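Local coordinates for endoglucanase, family GH5 (Zobellia galactanivorans, PDB 6GL0), which probably hydrolyses beta-glucan chains of hemicellulose, such as mixed-linked glucan, as a glycoside hydrolase of family 5, and here holds glucose units of a cello-oligosaccharide in its cleft, at residues A24-N29 and I100-T105; G18-N23 and R57-W62; K123-I128 and F141-E146; Y195-A200 and S219-F224. The protein carries 1 engineered substitution. All coordinates share one frame; numbering follows the deposited sequence.

Interaction 1 (A24-N29 and I100-T105). With GLC (alpha-D-glucopyranose), chain D; BGC (beta-D-glucopyranose), chain B.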
# COMPACT_ATOMS: atom_id res chain seq x y z
N ALA A 24 -11.64 32.63 -14.83
CA ALA A 24 -12.84 33.42 -14.53
C ALA A 24 -12.49 34.29 -13.35
O ALA A 24 -11.76 35.27 -13.56
CB ALA A 24 -14.04 32.53 -14.27
N MET A 25 -12.85 33.91 -12.12
CA MET A 25 -12.50 34.69 -10.93
C MET A 25 -11.02 34.63 -10.56
O MET A 25 -10.55 35.39 -9.72
CB MET A 25 -13.32 34.24 -9.74
CG MET A 25 -14.83 34.34 -9.94
SD MET A 25 -15.37 36.03 -10.13
CE MET A 25 -15.46 36.53 -8.40
N ASP A 26 -10.30 33.69 -11.16
CA ASP A 26 -8.84 33.58 -11.03
C ASP A 26 -8.06 34.49 -11.99
O ASP A 26 -6.86 34.64 -11.86
CB ASP A 26 -8.39 32.11 -11.18
CG ASP A 26 -8.96 31.44 -12.40
OD1 ASP A 26 -10.21 31.49 -12.59
OD2 ASP A 26 -8.18 30.90 -13.21
N THR A 27 -8.75 35.08 -12.95
CA THR A 27 -8.16 35.96 -13.94
C THR A 27 -7.30 37.06 -13.31
O THR A 27 -7.74 37.76 -12.38
CB THR A 27 -9.26 36.62 -14.76
OG1 THR A 27 -9.98 35.64 -15.50
CG2 THR A 27 -8.71 37.69 -15.73
N TYR A 28 -6.09 37.20 -13.81
CA TYR A 28 -5.13 38.17 -13.23
C TYR A 28 -5.34 39.55 -13.88
O TYR A 28 -4.56 40.00 -14.70
CB TYR A 28 -3.69 37.68 -13.37
CG TYR A 28 -2.75 38.41 -12.48
CD1 TYR A 28 -2.75 38.17 -11.11
CD2 TYR A 28 -1.82 39.33 -13.00
CE1 TYR A 28 -1.88 38.84 -10.27
CE2 TYR A 28 -0.92 39.99 -12.16
CZ TYR A 28 -0.97 39.75 -10.80
OH TYR A 28 -0.10 40.38 -9.96
N ASN A 29 -6.41 40.19 -13.46
CA ASN A 29 -6.85 41.48 -13.95
C ASN A 29 -8.00 41.90 -13.03
O ASN A 29 -8.65 41.04 -12.43
CB ASN A 29 -7.32 41.34 -15.40
CG ASN A 29 -7.60 42.69 -16.08
OD1 ASN A 29 -8.51 43.41 -15.71
ND2 ASN A 29 -6.84 43.01 -17.09
N ILE A 100 -7.42 30.54 -2.79
CA ILE A 100 -6.55 31.65 -3.16
C ILE A 100 -5.69 31.16 -4.33
O ILE A 100 -4.93 30.17 -4.17
CB ILE A 100 -5.68 32.09 -1.98
CG1 ILE A 100 -6.52 32.72 -0.89
CG2 ILE A 100 -4.60 33.09 -2.45
CD1 ILE A 100 -5.71 33.23 0.29
N HIS A 101 -5.80 31.84 -5.49
CA HIS A 101 -5.25 31.38 -6.76
C HIS A 101 -4.00 32.19 -7.18
O HIS A 101 -2.94 31.93 -6.60
CB HIS A 101 -6.30 31.30 -7.87
CG HIS A 101 -6.01 30.27 -8.90
ND1 HIS A 101 -6.32 28.93 -8.74
CD2 HIS A 101 -5.45 30.37 -10.14
CE1 HIS A 101 -5.95 28.26 -9.81
NE2 HIS A 101 -5.45 29.11 -10.69
N HIS A 102 -4.07 33.11 -8.16
CA HIS A 102 -2.84 33.72 -8.72
C HIS A 102 -2.41 34.94 -7.88
O HIS A 102 -2.30 36.05 -8.40
CB HIS A 102 -3.03 34.21 -10.16
CG HIS A 102 -3.24 33.13 -11.15
ND1 HIS A 102 -2.41 32.03 -11.24
CD2 HIS A 102 -4.15 33.02 -12.15
CE1 HIS A 102 -2.81 31.28 -12.24
NE2 HIS A 102 -3.86 31.86 -12.83
N ASP A 103 -2.12 34.68 -6.61
CA ASP A 103 -1.81 35.67 -5.60
C ASP A 103 -0.37 35.56 -5.08
O ASP A 103 -0.01 36.09 -4.00
CB ASP A 103 -2.82 35.53 -4.44
CG ASP A 103 -4.17 36.15 -4.77
OD1 ASP A 103 -4.20 37.38 -4.97
OD2 ASP A 103 -5.19 35.43 -4.83
N GLU A 104 0.50 34.95 -5.89
CA GLU A 104 1.89 34.71 -5.50
C GLU A 104 2.71 36.01 -5.37
O GLU A 104 3.74 36.00 -4.69
CB GLU A 104 2.59 33.75 -6.46
CG GLU A 104 1.97 32.34 -6.50
CD GLU A 104 0.79 32.20 -7.45
OE1 GLU A 104 0.44 33.16 -8.18
OE2 GLU A 104 0.22 31.09 -7.50
N THR A 105 2.26 37.11 -5.97
CA THR A 105 2.99 38.39 -5.83
C THR A 105 3.06 38.90 -4.38
O THR A 105 4.02 39.52 -4.01
CB THR A 105 2.50 39.47 -6.79
OG1 THR A 105 1.07 39.62 -6.69
CG2 THR A 105 2.87 39.06 -8.22
C1 GLC D . -2.42 25.30 -12.90
C2 GLC D . -2.83 26.75 -12.58
C3 GLC D . -3.80 27.32 -13.60
C4 GLC D . -3.23 27.12 -14.99
C5 GLC D . -3.03 25.63 -15.19
C6 GLC D . -2.49 25.25 -16.56
O1 GLC D . -3.44 24.34 -12.60
O2 GLC D . -3.42 26.73 -11.28
O3 GLC D . -4.00 28.69 -13.32
O4 GLC D . -4.12 27.63 -15.96
O5 GLC D . -2.08 25.21 -14.25
O6 GLC D . -1.23 25.88 -16.75
C2 BGC B . -4.53 28.80 -17.95
C3 BGC B . -3.94 29.79 -18.93
C4 BGC B . -3.45 31.05 -18.25
C5 BGC B . -2.56 30.65 -17.10
C6 BGC B . -2.17 31.83 -16.24
C1 BGC B . -3.50 28.50 -16.89
O2 BGC B . -4.89 27.62 -18.63
O3 BGC B . -4.89 30.06 -19.94
O4 BGC B . -2.67 31.82 -19.16
O5 BGC B . -3.13 29.68 -16.25
O6 BGC B . -0.99 31.52 -15.50
O HOH W 1 -5.76 30.61 -14.43

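Interaction 2 (G18-N23 and R57-W62). With BGC (beta-D-glucopyranose), chain B.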
# COMPACT_ATOMS: atom_id res chain seq x y z
N GLY A 18 -14.80 16.33 -10.65
CA GLY A 18 -14.92 17.80 -10.64
C GLY A 18 -14.52 18.50 -11.93
O GLY A 18 -13.86 17.93 -12.78
N TRP A 19 -14.93 19.75 -12.05
CA TRP A 19 -14.60 20.62 -13.14
C TRP A 19 -14.23 22.00 -12.62
O TRP A 19 -14.89 22.51 -11.73
CB TRP A 19 -15.80 20.70 -14.07
CG TRP A 19 -15.66 21.53 -15.30
CD1 TRP A 19 -15.23 21.12 -16.52
CD2 TRP A 19 -16.07 22.89 -15.46
NE1 TRP A 19 -15.31 22.13 -17.44
CE2 TRP A 19 -15.83 23.24 -16.82
CE3 TRP A 19 -16.60 23.85 -14.60
CZ2 TRP A 19 -16.09 24.49 -17.32
CZ3 TRP A 19 -16.86 25.12 -15.09
CH2 TRP A 19 -16.61 25.43 -16.44
N ASN A 20 -13.17 22.58 -13.18
CA ASN A 20 -12.66 23.92 -12.83
C ASN A 20 -13.28 24.98 -13.70
O ASN A 20 -13.28 24.88 -14.93
CB ASN A 20 -11.15 24.05 -13.02
CG ASN A 20 -10.34 23.56 -11.82
OD1 ASN A 20 -10.18 24.26 -10.85
ND2 ASN A 20 -9.83 22.34 -11.90
N LEU A 21 -13.79 26.02 -13.04
CA LEU A 21 -14.22 27.27 -13.70
C LEU A 21 -12.98 28.15 -13.85
O LEU A 21 -12.79 29.14 -13.15
CB LEU A 21 -15.32 27.95 -12.86
CG LEU A 21 -15.93 29.22 -13.46
CD1 LEU A 21 -16.84 28.90 -14.62
CD2 LEU A 21 -16.65 29.96 -12.36
N GLY A 22 -12.09 27.73 -14.75
CA GLY A 22 -10.79 28.39 -14.89
C GLY A 22 -10.88 29.62 -15.74
O GLY A 22 -11.79 29.77 -16.56
N ASN A 23 -9.89 30.49 -15.55
CA ASN A 23 -9.82 31.79 -16.21
C ASN A 23 -11.10 32.61 -16.05
O ASN A 23 -11.58 33.18 -17.00
CB ASN A 23 -9.40 31.63 -17.67
CG ASN A 23 -7.92 31.37 -17.84
OD1 ASN A 23 -7.20 31.11 -16.88
ND2 ASN A 23 -7.47 31.40 -19.10
N ARG A 57 -14.77 23.37 -8.75
CA ARG A 57 -13.67 24.17 -8.22
C ARG A 57 -13.84 25.56 -8.79
O ARG A 57 -13.96 25.73 -10.02
CB ARG A 57 -12.30 23.60 -8.59
CG ARG A 57 -11.16 24.30 -7.91
CD ARG A 57 -10.03 23.34 -7.70
NE ARG A 57 -8.76 23.93 -7.23
CZ ARG A 57 -7.83 24.47 -8.02
NH1 ARG A 57 -8.02 24.59 -9.32
NH2 ARG A 57 -6.69 24.92 -7.50
N LEU A 58 -13.85 26.52 -7.88
CA LEU A 58 -14.05 27.94 -8.12
C LEU A 58 -12.77 28.66 -7.72
O LEU A 58 -12.69 29.23 -6.62
CB LEU A 58 -15.22 28.44 -7.25
CG LEU A 58 -15.59 29.94 -7.28
CD1 LEU A 58 -15.71 30.49 -8.67
CD2 LEU A 58 -16.92 30.15 -6.53
N PRO A 59 -11.74 28.62 -8.57
CA PRO A 59 -10.52 29.33 -8.22
C PRO A 59 -10.72 30.88 -8.21
O PRO A 59 -11.43 31.41 -9.08
CB PRO A 59 -9.55 28.91 -9.32
CG PRO A 59 -10.45 28.71 -10.51
CD PRO A 59 -11.70 28.12 -9.96
N VAL A 60 -10.10 31.57 -7.26
CA VAL A 60 -10.26 33.02 -7.09
C VAL A 60 -8.94 33.66 -6.84
O VAL A 60 -8.21 33.29 -5.93
CB VAL A 60 -11.22 33.39 -5.93
CG1 VAL A 60 -11.41 34.91 -5.83
CG2 VAL A 60 -12.57 32.72 -6.11
N THR A 61 -8.65 34.68 -7.62
CA THR A 61 -7.47 35.50 -7.44
C THR A 61 -7.98 36.75 -6.73
O THR A 61 -8.88 37.41 -7.22
CB THR A 61 -6.80 35.84 -8.75
OG1 THR A 61 -6.12 34.70 -9.24
CG2 THR A 61 -5.80 36.93 -8.57
N TRP A 62 -7.41 37.02 -5.56
CA TRP A 62 -7.87 38.10 -4.70
C TRP A 62 -7.10 39.42 -4.78
O TRP A 62 -7.62 40.45 -4.36
CB TRP A 62 -7.92 37.62 -3.26
CG TRP A 62 -8.73 36.36 -3.06
CD1 TRP A 62 -8.29 35.10 -3.21
CD2 TRP A 62 -10.09 36.26 -2.66
NE1 TRP A 62 -9.27 34.21 -2.94
CE2 TRP A 62 -10.40 34.90 -2.61
CE3 TRP A 62 -11.09 37.19 -2.37
CZ2 TRP A 62 -11.66 34.44 -2.28
CZ3 TRP A 62 -12.33 36.73 -2.03
CH2 TRP A 62 -12.61 35.38 -1.99
C2 BGC B . -4.53 28.80 -17.95
C3 BGC B . -3.94 29.79 -18.93
C4 BGC B . -3.45 31.05 -18.25
C5 BGC B . -2.56 30.65 -17.10
C6 BGC B . -2.17 31.83 -16.24
C1 BGC B . -3.50 28.50 -16.89
O2 BGC B . -4.89 27.62 -18.63
O3 BGC B . -4.89 30.06 -19.94
O4 BGC B . -2.67 31.82 -19.16
O5 BGC B . -3.13 29.68 -16.25
O6 BGC B . -0.99 31.52 -15.50
O HOH W 2 -13.03 31.12 -11.00

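Interaction 3 (K123-I128 and F141-E146). With GLC (alpha-D-glucopyranose), chain D.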
# COMPACT_ATOMS: atom_id res chain seq x y z
N LYS A 123 -5.20 37.75 7.81
CA LYS A 123 -6.31 38.69 7.69
C LYS A 123 -7.22 38.39 6.51
O LYS A 123 -8.42 38.51 6.63
CB LYS A 123 -5.77 40.11 7.59
CG LYS A 123 -5.16 40.63 8.86
CD LYS A 123 -4.37 41.89 8.58
CE LYS A 123 -4.32 42.81 9.80
NZ LYS A 123 -3.09 42.66 10.59
N VAL A 124 -6.65 38.01 5.36
CA VAL A 124 -7.44 37.66 4.17
C VAL A 124 -8.26 36.39 4.39
O VAL A 124 -9.47 36.36 4.09
CB VAL A 124 -6.56 37.58 2.88
CG1 VAL A 124 -7.31 36.97 1.71
CG2 VAL A 124 -6.07 38.96 2.50
N TRP A 125 -7.65 35.33 4.90
CA TRP A 125 -8.43 34.07 5.10
C TRP A 125 -9.50 34.25 6.18
O TRP A 125 -10.60 33.69 6.06
CB TRP A 125 -7.54 32.83 5.36
CG TRP A 125 -7.37 32.00 4.13
CD1 TRP A 125 -6.21 31.75 3.45
CD2 TRP A 125 -8.41 31.35 3.41
NE1 TRP A 125 -6.48 30.96 2.34
CE2 TRP A 125 -7.82 30.72 2.28
CE3 TRP A 125 -9.79 31.24 3.61
CZ2 TRP A 125 -8.55 30.00 1.37
CZ3 TRP A 125 -10.53 30.54 2.69
CH2 TRP A 125 -9.90 29.92 1.57
N THR A 126 -9.19 35.06 7.19
CA THR A 126 -10.23 35.44 8.19
C THR A 126 -11.48 36.02 7.51
O THR A 126 -12.60 35.65 7.83
CB THR A 126 -9.67 36.43 9.25
OG1 THR A 126 -8.60 35.82 10.01
CG2 THR A 126 -10.81 36.91 10.23
N GLN A 127 -11.29 36.92 6.55
CA GLN A 127 -12.43 37.57 5.89
C GLN A 127 -13.19 36.64 4.95
O GLN A 127 -14.43 36.67 4.91
CB GLN A 127 -12.00 38.81 5.13
CG GLN A 127 -11.49 39.97 6.00
CD GLN A 127 -10.91 41.07 5.13
OE1 GLN A 127 -11.64 41.76 4.40
NE2 GLN A 127 -9.58 41.17 5.12
N ILE A 128 -12.46 35.79 4.21
CA ILE A 128 -13.12 34.81 3.34
C ILE A 128 -13.92 33.86 4.22
O ILE A 128 -15.10 33.60 3.95
CB ILE A 128 -12.14 34.00 2.48
CG1 ILE A 128 -11.39 34.92 1.51
CG2 ILE A 128 -12.88 32.93 1.65
CD1 ILE A 128 -10.12 34.30 0.96
N PHE A 141 -12.80 24.89 1.57
CA PHE A 141 -11.77 25.87 1.36
C PHE A 141 -10.46 25.18 0.95
O PHE A 141 -10.09 24.14 1.53
CB PHE A 141 -11.44 26.71 2.61
CG PHE A 141 -12.58 27.55 3.13
CD1 PHE A 141 -13.50 28.14 2.29
CD2 PHE A 141 -12.68 27.77 4.50
CE1 PHE A 141 -14.53 28.93 2.80
CE2 PHE A 141 -13.72 28.56 5.01
CZ PHE A 141 -14.63 29.13 4.17
N GLU A 142 -9.79 25.80 -0.03
CA GLU A 142 -8.43 25.42 -0.41
C GLU A 142 -7.53 26.63 -0.13
O GLU A 142 -7.72 27.68 -0.71
CB GLU A 142 -8.45 25.05 -1.87
CG GLU A 142 -7.11 24.66 -2.45
CD GLU A 142 -7.19 24.49 -3.97
OE1 GLU A 142 -8.07 23.79 -4.44
OE2 GLU A 142 -6.34 25.06 -4.70
N THR A 143 -6.56 26.46 0.77
CA THR A 143 -5.83 27.58 1.34
C THR A 143 -4.95 28.32 0.33
O THR A 143 -5.02 29.52 0.24
CB THR A 143 -5.03 27.16 2.61
OG1 THR A 143 -4.37 25.92 2.42
CG2 THR A 143 -6.01 27.01 3.79
N LEU A 144 -4.16 27.58 -0.47
CA LEU A 144 -3.26 28.13 -1.48
C LEU A 144 -3.17 27.21 -2.71
O LEU A 144 -2.95 26.02 -2.58
CB LEU A 144 -1.86 28.26 -0.91
CG LEU A 144 -1.69 29.10 0.34
CD1 LEU A 144 -0.34 28.86 0.96
CD2 LEU A 144 -1.88 30.58 0.02
N ASN A 145 -3.30 27.81 -3.90
CA ASN A 145 -3.39 27.07 -5.14
C ASN A 145 -2.12 26.30 -5.43
O ASN A 145 -2.12 25.07 -5.38
CB ASN A 145 -3.75 28.01 -6.34
CG ASN A 145 -3.68 27.30 -7.69
OD1 ASN A 145 -4.22 26.21 -7.84
ND2 ASN A 145 -3.05 27.93 -8.67
N GLU A 146 -1.09 27.04 -5.83
CA GLU A 146 0.22 26.51 -6.19
C GLU A 146 1.31 27.42 -5.58
O GLU A 146 2.06 28.05 -6.31
CB GLU A 146 0.32 26.40 -7.72
CG GLU A 146 -0.66 25.38 -8.29
CD GLU A 146 -0.46 25.11 -9.78
OE1 GLU A 146 0.17 25.94 -10.48
OE2 GLU A 146 -0.92 24.04 -10.25
C1 GLC D . -2.42 25.30 -12.90
C2 GLC D . -2.83 26.75 -12.58
C3 GLC D . -3.80 27.32 -13.60
C4 GLC D . -3.23 27.12 -14.99
C5 GLC D . -3.03 25.63 -15.19
C6 GLC D . -2.49 25.25 -16.56
O1 GLC D . -3.44 24.34 -12.60
O2 GLC D . -3.42 26.73 -11.28
O3 GLC D . -4.00 28.69 -13.32
O4 GLC D . -4.12 27.63 -15.96
O5 GLC D . -2.08 25.21 -14.25
O6 GLC D . -1.23 25.88 -16.75

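Interaction 4 (Y195-A200 and S219-F224). With GLC (alpha-D-glucopyranose), chain D.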
# COMPACT_ATOMS: atom_id res chain seq x y z
N TYR A 195 4.14 22.37 -1.88
CA TYR A 195 4.77 23.43 -2.63
C TYR A 195 4.40 23.30 -4.12
O TYR A 195 4.55 22.24 -4.73
CB TYR A 195 6.28 23.41 -2.46
CG TYR A 195 7.05 24.56 -3.12
CD1 TYR A 195 7.40 24.53 -4.46
CD2 TYR A 195 7.42 25.68 -2.38
CE1 TYR A 195 8.08 25.59 -5.05
CE2 TYR A 195 8.11 26.73 -2.96
CZ TYR A 195 8.45 26.68 -4.30
OH TYR A 195 9.15 27.73 -4.88
N ALA A 196 3.87 24.39 -4.66
CA ALA A 196 3.39 24.48 -6.03
C ALA A 196 2.37 23.42 -6.44
O ALA A 196 2.14 23.24 -7.64
CB ALA A 196 4.58 24.47 -7.00
N ALA A 197 1.73 22.78 -5.46
CA ALA A 197 0.91 21.57 -5.67
C ALA A 197 1.67 20.47 -6.44
O ALA A 197 1.09 19.65 -7.14
CB ALA A 197 -0.42 21.91 -6.34
N SER A 198 2.98 20.44 -6.22
CA SER A 198 3.91 19.55 -6.89
C SER A 198 3.80 18.15 -6.31
O SER A 198 3.45 17.98 -5.14
CB SER A 198 5.35 20.04 -6.64
OG SER A 198 6.30 19.17 -7.18
N THR A 199 4.12 17.16 -7.14
CA THR A 199 4.26 15.77 -6.69
C THR A 199 5.72 15.30 -6.72
O THR A 199 5.98 14.11 -6.68
CB THR A 199 3.43 14.82 -7.56
OG1 THR A 199 3.93 14.81 -8.89
CG2 THR A 199 1.91 15.20 -7.53
N ALA A 200 6.67 16.24 -6.81
CA ALA A 200 8.09 15.90 -6.79
C ALA A 200 8.43 15.41 -5.39
O ALA A 200 7.80 15.81 -4.40
CB ALA A 200 8.94 17.09 -7.17
N SER A 219 -4.01 18.40 -1.36
CA SER A 219 -4.17 18.94 -2.69
C SER A 219 -2.88 18.84 -3.45
O SER A 219 -1.89 19.40 -3.05
CB SER A 219 -4.59 20.42 -2.63
OG SER A 219 -4.65 20.98 -3.93
N VAL A 220 -2.92 18.13 -4.58
CA VAL A 220 -1.87 18.12 -5.56
C VAL A 220 -2.46 18.27 -6.93
O VAL A 220 -3.63 17.92 -7.15
CB VAL A 220 -1.00 16.82 -5.49
CG1 VAL A 220 -0.16 16.77 -4.19
CG2 VAL A 220 -1.84 15.55 -5.65
N HIS A 221 -1.65 18.79 -7.85
CA HIS A 221 -1.99 18.93 -9.27
C HIS A 221 -0.94 18.16 -10.05
O HIS A 221 0.24 18.22 -9.75
CB HIS A 221 -1.95 20.40 -9.70
CG HIS A 221 -2.87 21.30 -8.93
ND1 HIS A 221 -2.75 22.67 -8.95
CD2 HIS A 221 -3.91 21.03 -8.09
CE1 HIS A 221 -3.67 23.21 -8.16
NE2 HIS A 221 -4.38 22.24 -7.62
N SER A 222 -1.35 17.34 -10.98
CA SER A 222 -0.38 16.57 -11.75
C SER A 222 -0.87 16.47 -13.18
O SER A 222 -1.71 15.63 -13.52
CB SER A 222 -0.18 15.18 -11.14
OG SER A 222 0.81 14.45 -11.87
N TYR A 223 -0.33 17.34 -14.01
CA TYR A 223 -0.65 17.34 -15.45
C TYR A 223 0.23 16.29 -16.17
O TYR A 223 1.10 16.62 -16.98
CB TYR A 223 -0.42 18.76 -16.02
CG TYR A 223 -1.41 19.79 -15.54
CD1 TYR A 223 -1.21 20.48 -14.38
CD2 TYR A 223 -2.58 20.07 -16.28
CE1 TYR A 223 -2.10 21.46 -13.97
CE2 TYR A 223 -3.49 21.02 -15.89
CZ TYR A 223 -3.26 21.72 -14.74
OH TYR A 223 -4.15 22.68 -14.34
N PHE A 224 -0.01 15.01 -15.84
CA PHE A 224 0.92 13.95 -16.18
C PHE A 224 0.49 13.27 -17.49
O PHE A 224 -0.65 12.78 -17.57
CB PHE A 224 1.03 12.91 -15.06
CG PHE A 224 2.20 11.97 -15.24
CD1 PHE A 224 2.13 10.92 -16.10
CD2 PHE A 224 3.39 12.21 -14.58
CE1 PHE A 224 3.23 10.10 -16.30
CE2 PHE A 224 4.50 11.37 -14.74
CZ PHE A 224 4.41 10.32 -15.61
C1 GLC D . -2.42 25.30 -12.90
C2 GLC D . -2.83 26.75 -12.58
C3 GLC D . -3.80 27.32 -13.60
C4 GLC D . -3.23 27.12 -14.99
C5 GLC D . -3.03 25.63 -15.19
C6 GLC D . -2.49 25.25 -16.56
O1 GLC D . -3.44 24.34 -12.60
O2 GLC D . -3.42 26.73 -11.28
O3 GLC D . -4.00 28.69 -13.32
O4 GLC D . -4.12 27.63 -15.96
O5 GLC D . -2.08 25.21 -14.25
O6 GLC D . -1.23 25.88 -16.75

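Interaction 1 (A24-N29 and I100-T105)
D26 and H101 lie side by side and point the same way, touching without a bond: CB of D26 rests 3.6 Å from CD2 of H101, and the carboxylate and imidazole planes stand 76° apart. The remaining contacts are also unbonded. H102 turns a ring edge to the backbone of D26, with its CD2 3.2 Å from O of D26, while H101 sets its own CD2 above the middle of one face of the H102 ring. Further out, Y28 brings CE1 to 3.4 Å from O of H102, and its hydroxyl nears T105 from the opposite direction.

No hydrogen bond runs directly from one segment to the other; sugar and water make the link. With CG roughly opposite its backbone N (chi1 -152°), H101 reaches O3 of the glucose GLC through NE2 at 3.0 Å, nearly straight and close to the ring plane. One water ties OD2 of D26, at 2.7 Å, to NE2 of H102 and to the same O3. Within the type I turn of 24-27, the carboxylate is held by the N-H of A24 on OD1, and A24 O is gripped by both N and OG1 of T27. With an alanine at H101, O3 would probably lose its direct imidazole partner, and CB of D26 and the face of the H102 ring the group that lies against them.

Both segments are loops that follow barrel strands: strand 18-20 leads into 24-29, and strand 95-99 into 100-105. M25 reaches back onto helix 76-90 and I100 onto helix 114-131.

Interaction 2 (G18-N23 and R57-W62)
The first beta-alpha-beta unit of the barrel pairs N20 of strand 18-20 with R57 of strand 55-58 in a parallel bridge, helix 42-51 making the connection between them. R57 is held through both backbone groups: its N donates to O of W19 at 3.1 Å, and its O accepts from N of L21 at 3.0 Å in an almost straight bond (176°).

The side chains of N20 and R57 leave the same face of the sheet and run side by side. The arginine, its CG opposite the backbone N (chi1 -173°), is extended from CG to NE, and this carries NH1 to OD1 of N20 at 2.7 Å. That oxygen lies in the guanidinium plane, while the amide plane is turned 86° against it. OD1 also lies along the arginine stem, 3.1 Å from CG of R57, so the chain is flanked by the atom that its tip binds. NH2 makes a salt bridge to E142 and also bonds to N145, further partners that help fix the rotation of the guanidinium group.

L21 and L58 also point the same way, CD2 of L21 3.8 Å from CD1 of L58, and both pack on I85 of helix 76-90. Beyond the strands, CD of P59 comes to 3.5 Å from O of L21, and a water lies between that oxygen and O of P59. N23 then reaches the sugar, its ND2 donating to O3 of BGC at 3.0 Å. Polar side chains on one face of adjacent parallel strands, apolar ones against a helix and ligand-binding residues in the following loops fit a TIM barrel.

Interaction 3 (K123-I128 and F141-E146)
W125, which buries more surface than any other residue of the contact, meets F141 and T143 with different parts of its indole. Its six-membered ring slides past F141 obliquely, the centroids 5.1 Å apart and the planes at 50°, and CZ3 of W125 sits over one face of the phenyl ring, 3.7 Å from CG of F141. The pyrrole side does polar work: NE1 donates to O of T143 at 2.9 Å, with the oxygen in the ring plane and the N-H pointing at a lone pair in the carbonyl plane. CZ2 of W125 brings the ring edge to 3.2 Å from O of E142. CG2 of T143 and CD1 of I128 lie over opposite faces of the indole. A phenylalanine in place of W125 has no N-H to give, and O of T143 would probably lose its side-chain donor while the phenyl face of F141 lost part of its cover.

Past the strand, N145 gives ND2 to O2 of GLC at 2.9 Å, and OE2 of E146 lies 3.3 Å from C1 of that sugar. The contact joins helix 114-131 to strand 139-142 within one beta-alpha-beta unit, and W125 also touches I100 and helix 161-180.

Interaction 4 (Y195-A200 and S219-F224)
A197 lays its methyl group over one face of the H221 ring, a CH-pi contact with CB of A197 3.7 Å from the ring centroid and 17° off the ring normal. The backbone of the same two residues backs it up: N of H221 donates to O of A197 at 3.0 Å, nearly straight and onto a lone pair in the carbonyl plane. With CG of H221 anti to its carbonyl carbon (chi1 -59°), the ring lies on the side of the N-H that binds A197, its face against the methyl, and its ND1 is hydrogen-bonded to E146. A196 and A197 both have left-handed backbone angles, consistent with a sharp turn of the loop here.

T199 meets V220 at about a right angle, its CG2 3.9 Å from CB of V220, and the same methyl comes to 4.2 Å from CB of S222. The two hydroxyls, OG1 of T199 and OG of S222, share one outside partner, OE1 of E249, so methyl packing and polar ends draw the segments together. OG of S198 accepts from N of A200 in an ST turn just where helix 201-205 begins.

OH of Y223 is hydrogen-bonded to O1 of GLC, 2.5 Å away, which lies at the ring edge near its plane. Here the loop after strand 190-193 packs on the C-terminal end of the next strand, 216-221, as in a TIM barrel, on the side where the glycan pocket opens.

The four contacts lie round the barrel, interactions 1 and 2 interleaved along the chain and 3 and 4 after them, and converge on the bound sugars: GLC is touched by interactions 1, 3 and 4, BGC by interactions 1 and 2. T61 stitches interaction 2 to interaction 1, its OG1 2.7 Å from O of D26 and 2.8 Å from N of H102. From strand 55-58, NH2 of R57 reaches OD1 of N145 at 2.8 Å, a second-shell hold on a residue that grips the glucose. Interactions 3 and 4 meet where OE2 of E146 lies 2.6 Å from ND1 of H221. Only interactions 1 and 4 fail to touch, their nearest atoms about 6 Å apart, with the sugar reached by both.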